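Local coordinates for protein D-alanyl-D-alanine carboxypeptidase (Enterococcus faecalis V583, PDB 5ZHF) that removes the C-terminal D-alanine from peptidoglycan-derived pentapeptides as a zinc-dependent carboxypeptidase, contributing to vancomycin resistance, at residues Gln103-Tyr114 and Ala124-Pro135. Residues are numbered along the deposited sequence; the frame is centred on the assembly and turned at random.
Sequences QQEIMDEKVAEY and AKAEAETWVAVP
Gln-103 and Ala-133, both substrate-binding residues, are joined by a nearly straight hydrogen bond: the NE2 amide N-H of Gln-103 points at the backbone O of Ala-133, 2.9 Å from NE2 to O, with an N-H...O angle of 178°. The acceptor lies in the amide plane of Gln-103, which swings CG away from its backbone N (chi1 -171°) and then bends at chi2 to meet the loop. Beside this bond Val-132 leans on helix 103-114, its CG1 3.6 Å from CA of Met-107 and its CG2 against the CB of Lys-110. The extended selenomethionine at Met-107 runs alongside Val-134, and its SE sits 3.8 Å from CD of Pro-135.

Farther along the two helices, small residues bring the backbones together. CB of Ala-128 rests 3.6 Å from CG2 of Val-111, and Ala-124 packs on CB of Tyr-114. Over one face of the Tyr-114 ring lies CG of Glu-127, a CH-pi contact 3.6 Å from the ring centroid. At the ring's edge NE1 of Trp-131 donates to OH of Tyr-114 across 2.9 Å, a more bent bond (133°) between side chains that cross nearly at right angles.

In the second shell, Arg-98 hydrogen-bonds OE1 of Gln-103, Ser-138 OG makes a weak hydrogen bond to the same atom, and Tyr-119 meets Tyr-114 edge-to-face. Trp-131 also touches Glu-190, the probable proton donor/acceptor. Partners at both O and N define which way round the Gln-103 amide lies. Its NE2 bond ties helix to loop, consistent with a substrate-binding loop already held in place in the unbound enzyme, near the zinc.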
loop_
_atom_site.group_PDB
_atom_site.type_symbol
_atom_site.label_atom_id
_atom_site.label_comp_id
_atom_site.label_asym_id
_atom_site.label_seq_id
_atom_site.Cartn_x
_atom_site.Cartn_y
_atom_site.Cartn_z
ATOM N N GLN A 103 -8.023 6.971 -8.683
ATOM C CA GLN A 103 -7.511 7.569 -7.455
ATOM C C GLN A 103 -8.354 8.781 -7.038
ATOM O O GLN A 103 -8.697 8.907 -5.858
ATOM C CB GLN A 103 -6.036 7.974 -7.590
ATOM C CG GLN A 103 -5.375 8.393 -6.288
ATOM C CD GLN A 103 -5.301 7.299 -5.226
ATOM O OE1 GLN A 103 -5.336 6.110 -5.531
ATOM N NE2 GLN A 103 -5.174 7.711 -3.963
ATOM N N GLN A 104 -8.673 9.645 -8.005
ATOM C CA GLN A 104 -9.549 10.808 -7.757
ATOM C C GLN A 104 -10.904 10.364 -7.196
ATOM O O GLN A 104 -11.413 10.949 -6.246
ATOM C CB GLN A 104 -9.776 11.616 -9.050
ATOM C CG GLN A 104 -10.534 12.921 -8.832
ATOM C CD GLN A 104 -9.684 13.926 -8.107
ATOM O OE1 GLN A 104 -8.699 14.411 -8.660
ATOM N NE2 GLN A 104 -10.013 14.200 -6.844
ATOM N N GLU A 105 -11.485 9.328 -7.783
ATOM C CA GLU A 105 -12.799 8.842 -7.353
ATOM C C GLU A 105 -12.770 8.278 -5.929
ATOM O O GLU A 105 -13.692 8.520 -5.137
ATOM C CB GLU A 105 -13.329 7.792 -8.335
ATOM C CG GLU A 105 -13.677 8.387 -9.690
ATOM C CD GLU A 105 -14.036 7.363 -10.751
ATOM O OE1 GLU A 105 -14.162 6.162 -10.428
ATOM O OE2 GLU A 105 -14.205 7.776 -11.920
ATOM N N ILE A 106 -11.726 7.539 -5.632
ATOM C CA ILE A 106 -11.574 6.997 -4.313
ATOM C C ILE A 106 -11.384 8.133 -3.324
ATOM O O ILE A 106 -11.951 8.109 -2.291
ATOM C CB ILE A 106 -10.450 5.961 -4.245
ATOM C CG1 ILE A 106 -10.858 4.766 -5.064
ATOM C CG2 ILE A 106 -10.168 5.560 -2.814
ATOM C CD1 ILE A 106 -9.838 3.676 -5.118
HETATM N N MSE A 107 -10.596 9.142 -3.689
HETATM C CA MSE A 107 -10.369 10.288 -2.817
HETATM C C MSE A 107 -11.636 11.071 -2.565
HETATM O O MSE A 107 -11.885 11.493 -1.415
HETATM C CB MSE A 107 -9.330 11.206 -3.451
HETATM C CG MSE A 107 -9.045 12.407 -2.558
HETATM SE SE MSE A 107 -7.686 13.552 -3.409
HETATM C CE MSE A 107 -7.579 14.936 -2.011
ATOM N N ASP A 108 -12.437 11.272 -3.607
ATOM C CA ASP A 108 -13.685 11.995 -3.519
ATOM C C ASP A 108 -14.694 11.266 -2.665
ATOM O O ASP A 108 -15.423 11.864 -1.946
ATOM C CB ASP A 108 -14.252 12.227 -4.913
ATOM C CG ASP A 108 -13.464 13.218 -5.709
ATOM O OD1 ASP A 108 -12.595 13.885 -5.176
ATOM O OD2 ASP A 108 -13.750 13.327 -6.882
ATOM N N GLU A 109 -14.734 9.963 -2.771
ATOM C CA GLU A 109 -15.638 9.158 -1.942
ATOM C C GLU A 109 -15.278 9.276 -0.459
ATOM O O GLU A 109 -16.174 9.350 0.382
ATOM C CB GLU A 109 -15.699 7.694 -2.419
ATOM C CG GLU A 109 -16.533 7.577 -3.696
ATOM C CD GLU A 109 -16.605 6.184 -4.320
ATOM O OE1 GLU A 109 -17.742 5.754 -4.699
ATOM O OE2 GLU A 109 -15.535 5.529 -4.463
ATOM N N LYS A 110 -13.986 9.333 -0.142
ATOM C CA LYS A 110 -13.541 9.546 1.248
ATOM C C LYS A 110 -13.897 10.948 1.735
ATOM O O LYS A 110 -14.328 11.094 2.890
ATOM C CB LYS A 110 -12.034 9.287 1.415
ATOM C CG LYS A 110 -11.499 9.279 2.852
ATOM C CD LYS A 110 -12.145 8.256 3.777
ATOM C CE LYS A 110 -11.908 6.809 3.370
ATOM N NZ LYS A 110 -12.884 5.880 4.023
ATOM N N VAL A 111 -13.720 11.955 0.880
ATOM C CA VAL A 111 -14.122 13.343 1.205
ATOM C C VAL A 111 -15.636 13.382 1.525
ATOM O O VAL A 111 -16.062 13.943 2.539
ATOM C CB VAL A 111 -13.754 14.330 0.071
ATOM C CG1 VAL A 111 -14.388 15.717 0.292
ATOM C CG2 VAL A 111 -12.232 14.476 -0.063
ATOM N N ALA A 112 -16.433 12.708 0.703
ATOM C CA ALA A 112 -17.883 12.655 0.923
ATOM C C ALA A 112 -18.251 11.993 2.255
ATOM O O ALA A 112 -19.193 12.432 2.923
ATOM C CB ALA A 112 -18.573 11.936 -0.229
ATOM N N GLU A 113 -17.549 10.923 2.623
ATOM C CA GLU A 113 -17.773 10.271 3.920
ATOM C C GLU A 113 -17.528 11.223 5.086
ATOM O O GLU A 113 -18.284 11.212 6.059
ATOM C CB GLU A 113 -16.901 9.033 4.091
ATOM C CG GLU A 113 -17.353 7.847 3.269
ATOM C CD GLU A 113 -16.305 6.741 3.212
ATOM O OE1 GLU A 113 -15.337 6.767 4.009
ATOM O OE2 GLU A 113 -16.457 5.832 2.357
ATOM N N TYR A 114 -16.466 12.020 5.003
ATOM C CA TYR A 114 -16.224 13.050 6.029
ATOM C C TYR A 114 -17.283 14.136 6.024
ATOM O O TYR A 114 -17.771 14.509 7.099
ATOM C CB TYR A 114 -14.821 13.654 5.922
ATOM C CG TYR A 114 -13.799 12.786 6.613
ATOM C CD1 TYR A 114 -13.764 12.706 8.012
ATOM C CD2 TYR A 114 -12.890 12.010 5.883
ATOM C CE1 TYR A 114 -12.848 11.897 8.668
ATOM C CE2 TYR A 114 -11.963 11.203 6.525
ATOM C CZ TYR A 114 -11.946 11.141 7.918
ATOM O OH TYR A 114 -11.021 10.351 8.576
ATOM N N ALA A 124 -12.940 18.289 5.183
ATOM C CA ALA A 124 -13.065 16.899 4.710
ATOM C C ALA A 124 -11.912 16.494 3.789
ATOM O O ALA A 124 -11.386 15.382 3.915
ATOM C CB ALA A 124 -14.398 16.691 4.010
ATOM N N LYS A 125 -11.536 17.391 2.881
ATOM C CA LYS A 125 -10.391 17.146 1.978
ATOM C C LYS A 125 -9.106 16.917 2.775
ATOM O O LYS A 125 -8.392 15.915 2.564
ATOM C CB LYS A 125 -10.216 18.307 0.994
ATOM C CG LYS A 125 -11.313 18.399 -0.058
ATOM C CD LYS A 125 -11.485 19.820 -0.597
ATOM C CE LYS A 125 -12.744 19.992 -1.444
ATOM N NZ LYS A 125 -12.516 19.755 -2.897
ATOM N N ALA A 126 -8.833 17.815 3.716
ATOM C CA ALA A 126 -7.644 17.683 4.564
ATOM C C ALA A 126 -7.657 16.412 5.416
ATOM O O ALA A 126 -6.628 15.756 5.588
ATOM C CB ALA A 126 -7.492 18.911 5.453
ATOM N N GLU A 127 -8.824 16.045 5.933
ATOM C CA GLU A 127 -8.940 14.823 6.714
ATOM C C GLU A 127 -8.836 13.572 5.826
ATOM O O GLU A 127 -8.222 12.592 6.216
ATOM C CB GLU A 127 -10.248 14.828 7.513
ATOM C CG GLU A 127 -10.246 13.897 8.706
ATOM C CD GLU A 127 -9.248 14.299 9.766
ATOM O OE1 GLU A 127 -9.406 15.386 10.364
ATOM O OE2 GLU A 127 -8.307 13.518 9.994
ATOM N N ALA A 128 -9.435 13.617 4.637
ATOM C CA ALA A 128 -9.393 12.493 3.696
ATOM C C ALA A 128 -7.969 12.137 3.261
ATOM O O ALA A 128 -7.677 10.965 3.027
ATOM C CB ALA A 128 -10.233 12.791 2.469
ATOM N N GLU A 129 -7.110 13.150 3.160
ATOM C CA GLU A 129 -5.730 12.970 2.696
ATOM C C GLU A 129 -4.868 12.118 3.653
ATOM O O GLU A 129 -3.888 11.513 3.221
ATOM C CB GLU A 129 -5.085 14.340 2.442
ATOM C CG GLU A 129 -3.840 14.320 1.575
ATOM C CD GLU A 129 -3.546 15.654 0.897
ATOM O OE1 GLU A 129 -4.348 16.609 1.030
ATOM O OE2 GLU A 129 -2.510 15.745 0.205
ATOM N N THR A 130 -5.247 12.043 4.930
ATOM C CA THR A 130 -4.576 11.152 5.888
ATOM C C THR A 130 -4.849 9.677 5.594
ATOM O O THR A 130 -4.203 8.820 6.198
ATOM C CB THR A 130 -4.959 11.432 7.366
ATOM O OG1 THR A 130 -6.353 11.142 7.587
ATOM C CG2 THR A 130 -4.667 12.877 7.747
ATOM N N TRP A 131 -5.812 9.397 4.698
ATOM C CA TRP A 131 -6.168 8.048 4.249
ATOM C C TRP A 131 -5.933 7.761 2.775
ATOM O O TRP A 131 -5.482 6.670 2.425
ATOM C CB TRP A 131 -7.656 7.782 4.529
ATOM C CG TRP A 131 -8.022 7.844 5.985
ATOM C CD1 TRP A 131 -8.649 8.876 6.615
ATOM C CD2 TRP A 131 -7.795 6.841 6.986
ATOM N NE1 TRP A 131 -8.825 8.582 7.947
ATOM C CE2 TRP A 131 -8.302 7.346 8.203
ATOM C CE3 TRP A 131 -7.187 5.575 6.979
ATOM C CZ2 TRP A 131 -8.255 6.611 9.402
ATOM C CZ3 TRP A 131 -7.123 4.854 8.166
ATOM C CH2 TRP A 131 -7.660 5.383 9.365
ATOM N N VAL A 132 -6.270 8.712 1.907
ATOM C CA VAL A 132 -6.251 8.510 0.460
ATOM C C VAL A 132 -5.456 9.654 -0.141
ATOM O O VAL A 132 -5.774 10.821 0.086
ATOM C CB VAL A 132 -7.669 8.517 -0.144
ATOM C CG1 VAL A 132 -7.627 8.252 -1.654
ATOM C CG2 VAL A 132 -8.576 7.490 0.545
ATOM N N ALA A 133 -4.455 9.314 -0.942
ATOM C CA ALA A 133 -3.540 10.301 -1.495
ATOM C C ALA A 133 -4.173 11.070 -2.658
ATOM O O ALA A 133 -5.042 10.533 -3.373
ATOM C CB ALA A 133 -2.264 9.604 -1.925
ATOM N N VAL A 134 -3.756 12.324 -2.864
ATOM C CA VAL A 134 -4.248 13.070 -4.026
ATOM C C VAL A 134 -3.685 12.393 -5.266
ATOM O O VAL A 134 -2.562 11.867 -5.224
ATOM C CB VAL A 134 -3.918 14.602 -4.020
ATOM C CG1 VAL A 134 -4.388 15.272 -2.726
ATOM C CG2 VAL A 134 -2.452 14.884 -4.275
ATOM N N PRO A 135 -4.442 12.397 -6.369
ATOM C CA PRO A 135 -3.885 11.767 -7.567
ATOM C C PRO A 135 -2.494 12.282 -7.929
ATOM O O PRO A 135 -2.197 13.480 -7.812
ATOM C CB PRO A 135 -4.920 12.098 -8.647
ATOM C CG PRO A 135 -6.184 12.253 -7.892
ATOM C CD PRO A 135 -5.785 12.945 -6.633
#